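LacI family sugar-binding transcriptional regulator (Enterococcus faecalis V583, PDB 4RK0) binds ribose in this crystal and probably acts as a sugar-responsive, DNA-binding transcriptional repressor of the LacI family. Local coordinates at residues A[42-45]-A[46-49]; A[62-65]-A[66-69]; A[76-79]-A[80-83]; A[241-244]-A[245-248]. One frame throughout, in Å; residues are numbered along the deposited sequence. Where two conformers were deposited one is given.

Contact 1. Residues A[42-45]-A[46-49]; sequences LCNA and DQDV
N44 and D46 meet through their side chains where strand 39-44 gives way to a short 3-10 turn. The amide nitrogen ND2 of N44 lies 2.8 Å from OD1 of D46, in a nearly straight hydrogen bond (169°). OD1 sits almost in the amide plane and is approached on its syn side, with the donor tilted out of the carboxylate plane. Both first torsions have the same sense: chi1 of N44 (42°) and of D46 (70°) tuck CG between the backbone N and the carbonyl carbon, which folds the two groups back toward one another across A45. ND2 also runs alongside the aliphatic part of Q47, 3.8 Å from its CG, and the backbone O of N44 receives a weak bond from N of Q47 at 3.3 Å. Next in the chain, A45 offers its carbonyl O to N of D48 at 3.0 Å, which closes the turn, and CB of D48 lies 3.4 Å from the same oxygen. The carboxylate of D48 turns to T50 and to the backbone N of L56, in helix 54-59. Outside the turn, N44 ND2 also binds E30 OE1 of the second subunit, and D46 OD2 forms a salt bridge with R27 of that subunit. ND2 thus serves two carboxylates, one in each subunit, probably with one hydrogen for each, and D46 divides its oxygens between the turn and the dimer partner. This network probably holds the amide in one rotation, favours an ionised D46, and makes the strand end part of the subunit interface.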
# COMPACT_ATOMS: atom_id res chain seq x y z
N LEU A 42 11.76 1.71 -9.83
CA LEU A 42 10.62 0.90 -9.46
C LEU A 42 9.91 0.38 -10.69
O LEU A 42 9.50 1.15 -11.56
CB LEU A 42 9.64 1.71 -8.62
CG LEU A 42 8.41 0.90 -8.21
CD1 LEU A 42 8.74 -0.15 -7.18
CD2 LEU A 42 7.35 1.86 -7.71
N CYS A 43 9.70 -0.92 -10.69
CA CYS A 43 8.96 -1.58 -11.75
C CYS A 43 7.96 -2.56 -11.15
O CYS A 43 8.29 -3.69 -10.81
CB CYS A 43 9.93 -2.33 -12.65
SG CYS A 43 9.12 -3.24 -14.03
N ASN A 44 6.72 -2.15 -11.05
CA ASN A 44 5.70 -3.09 -10.62
C ASN A 44 5.00 -3.62 -11.85
O ASN A 44 4.53 -2.86 -12.71
CB ASN A 44 4.72 -2.50 -9.61
CG ASN A 44 4.30 -1.11 -9.95
OD1 ASN A 44 5.12 -0.19 -9.95
ND2 ASN A 44 3.01 -0.93 -10.24
N ALA A 45 4.96 -4.94 -11.92
CA ALA A 45 4.58 -5.62 -13.14
C ALA A 45 3.12 -5.39 -13.53
O ALA A 45 2.78 -5.38 -14.72
CB ALA A 45 4.87 -7.09 -13.00
N ASP A 46 2.25 -5.18 -12.54
CA ASP A 46 0.81 -5.01 -12.79
C ASP A 46 0.50 -3.80 -13.68
O ASP A 46 -0.51 -3.81 -14.40
CB ASP A 46 0.02 -4.89 -11.47
CG ASP A 46 0.28 -3.58 -10.75
OD1 ASP A 46 1.45 -3.30 -10.43
OD2 ASP A 46 -0.66 -2.81 -10.51
N GLN A 47 1.35 -2.78 -13.67
CA GLN A 47 1.13 -1.59 -14.50
C GLN A 47 1.74 -1.68 -15.89
O GLN A 47 1.65 -0.70 -16.65
CB GLN A 47 1.58 -0.30 -13.79
CG GLN A 47 0.55 0.24 -12.82
CD GLN A 47 -0.79 0.46 -13.51
OE1 GLN A 47 -1.70 -0.35 -13.35
NE2 GLN A 47 -0.88 1.51 -14.31
N ASP A 48 2.39 -2.80 -16.20
CA ASP A 48 2.80 -3.13 -17.57
C ASP A 48 1.65 -3.93 -18.17
O ASP A 48 1.51 -5.15 -17.95
CB ASP A 48 4.10 -3.96 -17.57
CG ASP A 48 4.59 -4.28 -19.00
OD1 ASP A 48 3.90 -3.94 -19.97
OD2 ASP A 48 5.68 -4.85 -19.15
N VAL A 49 0.78 -3.19 -18.87
CA VAL A 49 -0.49 -3.76 -19.38
C VAL A 49 -0.34 -4.45 -20.73
O VAL A 49 -1.29 -5.08 -21.21
CB VAL A 49 -1.60 -2.70 -19.49
CG1 VAL A 49 -2.00 -2.21 -18.10
CG2 VAL A 49 -1.19 -1.52 -20.37

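Contact 2. Residues A[62-65]-A[66-69]; sequences RSVD and GFVI
V64 and F67 make the tight part of this turn into strand 66-69. The methyl CG2 of V64 sits over one face of the F67 ring in a CH-pi contact, 3.7 Å from the ring centroid and 25° off the ring normal. It is shifted toward the rim, so CE2 at 3.3 Å is the ring carbon nearest to it, with CZ following at 3.5 Å. With chi1 of V64 at -64°, CG2 is the branch set between the backbone N and the carbonyl carbon, and this carries it over the ring, while the two side chains run at about a right angle to each other. At the ring edge the approach is looser: the backbone O of R62 stands 4.1 Å from CE2. Further out, S63 is exposed and poorly ordered at the centre of an inverse gamma turn, drawn together by a weak bond from V64 N to R62 O. The polar ends of the loop turn elsewhere, the guanidinium of R62 to E58 O and the carboxylate of D65 to N of T9. Beyond it the chain runs into the sheet, where F67 packs against F90 of strand 90-93. Such a loop, leading from a helix into a parallel central strand, is typical of the Rossmann-like alpha/beta subdomain of LacI-type periplasmic binding protein folds.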
# COMPACT_ATOMS: atom_id res chain seq x y z
N ARG A 62 18.31 -2.48 -19.18
CA ARG A 62 18.99 -1.23 -18.84
C ARG A 62 20.27 -1.56 -18.10
O ARG A 62 20.35 -2.59 -17.42
CB ARG A 62 18.16 -0.37 -17.89
CG ARG A 62 16.76 -0.04 -18.35
CD ARG A 62 16.65 0.50 -19.76
NE ARG A 62 15.23 0.66 -20.03
CZ ARG A 62 14.58 1.82 -20.11
NH1 ARG A 62 13.28 1.81 -20.31
NH2 ARG A 62 15.21 2.99 -20.00
N SER A 63 21.23 -0.65 -18.19
CA SER A 63 22.52 -0.84 -17.53
C SER A 63 22.53 -0.22 -16.11
O SER A 63 23.08 0.86 -15.87
CB SER A 63 23.66 -0.31 -18.40
OG SER A 63 24.79 -1.16 -18.31
N VAL A 64 21.90 -0.94 -15.19
CA VAL A 64 21.86 -0.55 -13.78
C VAL A 64 22.89 -1.36 -13.04
O VAL A 64 23.41 -2.37 -13.55
CB VAL A 64 20.48 -0.77 -13.09
CG1 VAL A 64 19.42 0.12 -13.71
CG2 VAL A 64 20.06 -2.23 -13.13
N ASP A 65 23.17 -0.94 -11.81
CA ASP A 65 24.15 -1.60 -10.99
C ASP A 65 23.65 -2.91 -10.44
O ASP A 65 24.44 -3.81 -10.14
CB ASP A 65 24.61 -0.65 -9.88
CG ASP A 65 25.24 0.60 -10.44
OD1 ASP A 65 26.10 0.48 -11.34
OD2 ASP A 65 24.87 1.71 -10.01
N GLY A 66 22.34 -3.09 -10.33
CA GLY A 66 21.83 -4.37 -9.84
C GLY A 66 20.31 -4.43 -9.83
O GLY A 66 19.66 -3.39 -9.90
N PHE A 67 19.79 -5.64 -9.79
CA PHE A 67 18.34 -5.90 -9.85
C PHE A 67 17.86 -6.77 -8.70
O PHE A 67 18.44 -7.79 -8.39
CB PHE A 67 17.93 -6.65 -11.15
CG PHE A 67 17.79 -5.77 -12.36
CD1 PHE A 67 16.66 -4.98 -12.51
CD2 PHE A 67 18.76 -5.75 -13.36
CE1 PHE A 67 16.52 -4.16 -13.63
CE2 PHE A 67 18.62 -4.93 -14.47
CZ PHE A 67 17.50 -4.13 -14.61
N VAL A 68 16.75 -6.36 -8.09
CA VAL A 68 16.00 -7.24 -7.18
C VAL A 68 14.77 -7.73 -7.97
O VAL A 68 14.01 -6.90 -8.44
CB VAL A 68 15.48 -6.44 -5.95
CG1 VAL A 68 14.71 -7.36 -5.02
CG2 VAL A 68 16.64 -5.77 -5.21
N ILE A 69 14.59 -9.04 -8.04
CA ILE A 69 13.56 -9.67 -8.88
C ILE A 69 12.64 -10.52 -8.01
O ILE A 69 12.99 -11.57 -7.51
CB ILE A 69 14.15 -10.49 -10.08
CG1 ILE A 69 15.04 -9.59 -10.93
CG2 ILE A 69 12.99 -11.06 -10.91
CD1 ILE A 69 15.96 -10.29 -11.91

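Contact 3. Residues A[76-79]-A[80-83]; sequences NQTI and NETL
T78 and T82 are set obliquely to each other, one turn apart on helix 76-86, and the hydroxyl of T82 reaches back to the backbone. With chi1 at 55°, OG1 of T82 lies between its own N and carbonyl carbon and donates to O of T78 at 2.5 Å, while its methyl CG2 rests 3.4 Å from the same oxygen. This oxygen also receives a weak bond from N of T82, whose other weak bond goes to O of I79, in a stretch where the helix widens into a pi-type turn. L83 N nevertheless keeps its bond to I79 O at 2.9 Å. On the outer side, Q77 and E81 slant across one another, amide and carboxylate planes 43° apart, and only loosely: Q77 CG is 4.0 Å from E81 OE1. The E81 chain, extended beyond CG, lies along the backbone with CG 3.5 Å from T78 O, and its carboxylate reaches R61, outside this stretch, in a salt bridge. N80 folds its amide over the preceding turn, CG 3.1 Å from N76 O, while OD1 is bonded to R84. I79 and L83 point their branches the other way, to I69 and F90 of the sheet. The chemistry is thus divided by side: carboxylate and amides on the outer face, aliphatic carbon on the inner one, and a threonine hydroxyl that supplements the weakened main-chain bonding at T78 O.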
# COMPACT_ATOMS: atom_id res chain seq x y z
N ASN A 76 14.00 -17.07 -16.44
CA ASN A 76 15.37 -17.57 -16.33
C ASN A 76 16.14 -17.40 -17.64
O ASN A 76 17.30 -17.03 -17.61
CB ASN A 76 15.39 -19.02 -15.86
CG ASN A 76 14.93 -19.18 -14.42
OD1 ASN A 76 14.97 -18.22 -13.65
ND2 ASN A 76 14.48 -20.38 -14.05
N GLN A 77 15.48 -17.63 -18.78
CA GLN A 77 16.11 -17.41 -20.08
C GLN A 77 16.47 -15.93 -20.23
O GLN A 77 17.58 -15.60 -20.59
CB GLN A 77 15.20 -17.86 -21.22
CG GLN A 77 15.72 -17.52 -22.61
CD GLN A 77 15.11 -18.40 -23.68
OE1 GLN A 77 15.10 -19.63 -23.55
NE2 GLN A 77 14.60 -17.79 -24.74
N THR A 78 15.52 -15.05 -19.95
CA THR A 78 15.81 -13.61 -20.03
C THR A 78 16.98 -13.22 -19.13
O THR A 78 17.82 -12.39 -19.50
CB THR A 78 14.59 -12.75 -19.64
OG1 THR A 78 13.56 -12.94 -20.62
CG2 THR A 78 14.95 -11.27 -19.58
N ILE A 79 17.03 -13.79 -17.94
CA ILE A 79 18.06 -13.43 -16.98
C ILE A 79 19.46 -13.82 -17.51
O ILE A 79 20.40 -13.03 -17.48
CB ILE A 79 17.75 -14.06 -15.61
CG1 ILE A 79 16.64 -13.25 -14.92
CG2 ILE A 79 18.99 -14.13 -14.73
CD1 ILE A 79 16.06 -13.91 -13.68
N ASN A 80 19.55 -15.04 -18.02
CA ASN A 80 20.79 -15.53 -18.62
C ASN A 80 21.31 -14.67 -19.77
O ASN A 80 22.49 -14.32 -19.80
CB ASN A 80 20.61 -16.98 -19.08
CG ASN A 80 20.25 -17.91 -17.93
OD1 ASN A 80 20.26 -17.52 -16.76
ND2 ASN A 80 19.91 -19.14 -18.28
N GLU A 81 20.43 -14.31 -20.70
CA GLU A 81 20.83 -13.54 -21.87
C GLU A 81 21.08 -12.04 -21.62
O GLU A 81 21.72 -11.38 -22.43
CB GLU A 81 19.81 -13.74 -23.00
CG GLU A 81 18.50 -12.98 -22.87
CD GLU A 81 17.44 -13.44 -23.86
OE1 GLU A 81 17.59 -14.53 -24.47
OE2 GLU A 81 16.43 -12.71 -24.02
N THR A 82 20.60 -11.50 -20.50
CA THR A 82 20.77 -10.09 -20.21
C THR A 82 21.75 -9.88 -19.06
O THR A 82 22.83 -9.32 -19.24
CB THR A 82 19.42 -9.43 -19.86
OG1 THR A 82 18.81 -10.16 -18.79
CG2 THR A 82 18.48 -9.44 -21.06
N LEU A 83 21.38 -10.35 -17.87
CA LEU A 83 22.13 -10.03 -16.67
C LEU A 83 23.36 -10.93 -16.47
O LEU A 83 24.42 -10.42 -16.12
CB LEU A 83 21.22 -10.12 -15.44
CG LEU A 83 19.90 -9.34 -15.44
CD1 LEU A 83 19.27 -9.47 -14.06
CD2 LEU A 83 20.09 -7.87 -15.80

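Contact 4. Residues A[241-244]-A[245-248]; sequences ATLL and LERI
A241 O and L245 N open a run of main-chain bonds along helix 233-249, 2.9 Å apart. T242 O is taken by E246 N at 3.1 Å, and L244 O by I248 N at 3.0 Å. The turn is less regular at R247, whose N is shared between L243 O and L244 O in two weak bonds, so that L244 O serves two donors. The side-chain polar groups are met mostly from outside this stretch. T242 OG1 bonds back to Q238 O, one turn earlier. R247, anti at chi1 and bent at chi3 (-58°), carries its guanidinium off the helix, where NE forms a salt bridge with D103 and NH1 a hydrogen bond to K253 O; D254 O adds a weak bond to NH2. All three guanidinium nitrogens are therefore engaged. E246 is held more loosely. Its chain is extended and its OE1 stands 3.3 Å from the methyl CD2 of L243, with OE2 4.1 Å from CG2 of T242, so its carboxylate is flanked by aliphatic carbon within the helix; K253 gives it only a long, weak ion pair. Among the apolar side chains, L244 CG lies a loose 4.2 Å from CD1 of I248. Together L244 and I248 lie on I10 of strand 9-14, and L243 and L244 on I91 of strand 90-93, while A241, T242 and L245 face V32 of helix 20-35, so the helix packs across the sheet beside that first helix.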
# COMPACT_ATOMS: atom_id res chain seq x y z
N ALA A 241 18.32 -6.35 -0.09
CA ALA A 241 19.15 -5.23 -0.55
C ALA A 241 20.58 -5.40 -0.07
O ALA A 241 21.53 -5.08 -0.78
CB ALA A 241 18.60 -3.90 -0.05
N THR A 242 20.72 -5.91 1.15
CA THR A 242 22.04 -5.98 1.78
C THR A 242 22.86 -6.94 0.98
O THR A 242 23.99 -6.65 0.62
CB THR A 242 21.95 -6.38 3.25
OG1 THR A 242 21.24 -5.34 3.96
CG2 THR A 242 23.35 -6.50 3.88
N LEU A 243 22.29 -8.11 0.71
CA LEU A 243 22.98 -9.12 -0.08
C LEU A 243 23.29 -8.66 -1.48
O LEU A 243 24.35 -8.99 -2.00
CB LEU A 243 22.21 -10.41 -0.10
CG LEU A 243 22.23 -11.23 1.18
CD1 LEU A 243 21.51 -12.52 0.92
CD2 LEU A 243 23.64 -11.51 1.67
N LEU A 244 22.42 -7.86 -2.09
CA LEU A 244 22.70 -7.39 -3.44
C LEU A 244 23.83 -6.39 -3.43
O LEU A 244 24.71 -6.44 -4.27
CB LEU A 244 21.46 -6.77 -4.10
CG LEU A 244 21.62 -6.20 -5.51
CD1 LEU A 244 22.07 -7.27 -6.50
CD2 LEU A 244 20.29 -5.60 -5.97
N LEU A 245 23.80 -5.46 -2.49
CA LEU A 245 24.89 -4.47 -2.42
C LEU A 245 26.24 -5.12 -2.13
O LEU A 245 27.29 -4.60 -2.55
CB LEU A 245 24.56 -3.39 -1.40
CG LEU A 245 23.57 -2.32 -1.90
CD1 LEU A 245 23.32 -1.31 -0.79
CD2 LEU A 245 24.06 -1.61 -3.14
N GLU A 246 26.21 -6.27 -1.45
CA GLU A 246 27.43 -7.03 -1.20
C GLU A 246 28.02 -7.59 -2.47
O GLU A 246 29.23 -7.66 -2.60
CB GLU A 246 27.17 -8.20 -0.26
CG GLU A 246 27.30 -7.89 1.23
CD GLU A 246 26.84 -9.04 2.12
OE1 GLU A 246 26.60 -10.16 1.63
OE2 GLU A 246 26.69 -8.81 3.34
N ARG A 247 27.17 -8.01 -3.41
CA ARG A 247 27.67 -8.53 -4.68
C ARG A 247 28.16 -7.37 -5.55
O ARG A 247 29.16 -7.47 -6.24
CB ARG A 247 26.62 -9.40 -5.37
CG ARG A 247 27.09 -10.00 -6.68
CD ARG A 247 26.14 -11.11 -7.16
NE ARG A 247 26.00 -12.19 -6.17
CZ ARG A 247 26.89 -13.15 -5.94
NH1 ARG A 247 28.04 -13.18 -6.61
NH2 ARG A 247 26.65 -14.08 -5.02
N ILE A 248 27.48 -6.25 -5.49
CA ILE A 248 27.89 -5.09 -6.25
C ILE A 248 29.30 -4.71 -5.83
O ILE A 248 30.11 -4.35 -6.65
CB ILE A 248 26.89 -3.92 -6.11
CG1 ILE A 248 25.64 -4.22 -6.96
CG2 ILE A 248 27.50 -2.61 -6.56
CD1 ILE A 248 24.48 -3.30 -6.67

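How the contacts relate
From the N terminus the four contacts follow in series, none nested in or crossing another. Contact 1 closes a turn by main-chain bonds, on the strand that is outermost within this chain and meets the second subunit. Contact 2 is a loop entering the inner strand 66-69 of the same sheet, the two contact centres about 16 Å apart. Contacts 3 and 4 each lie within a single helix. Contact 3, in the beta-alpha-beta unit ending in strand 90-93, touches contact 2 through I69 CD1 and L83 CD1, 4.0 Å apart. Far along the chain, contact 4 returns to the sheet: L244 CD2 lies 3.7 Å from CG2 of V68. Contact 2 thus touches both helices.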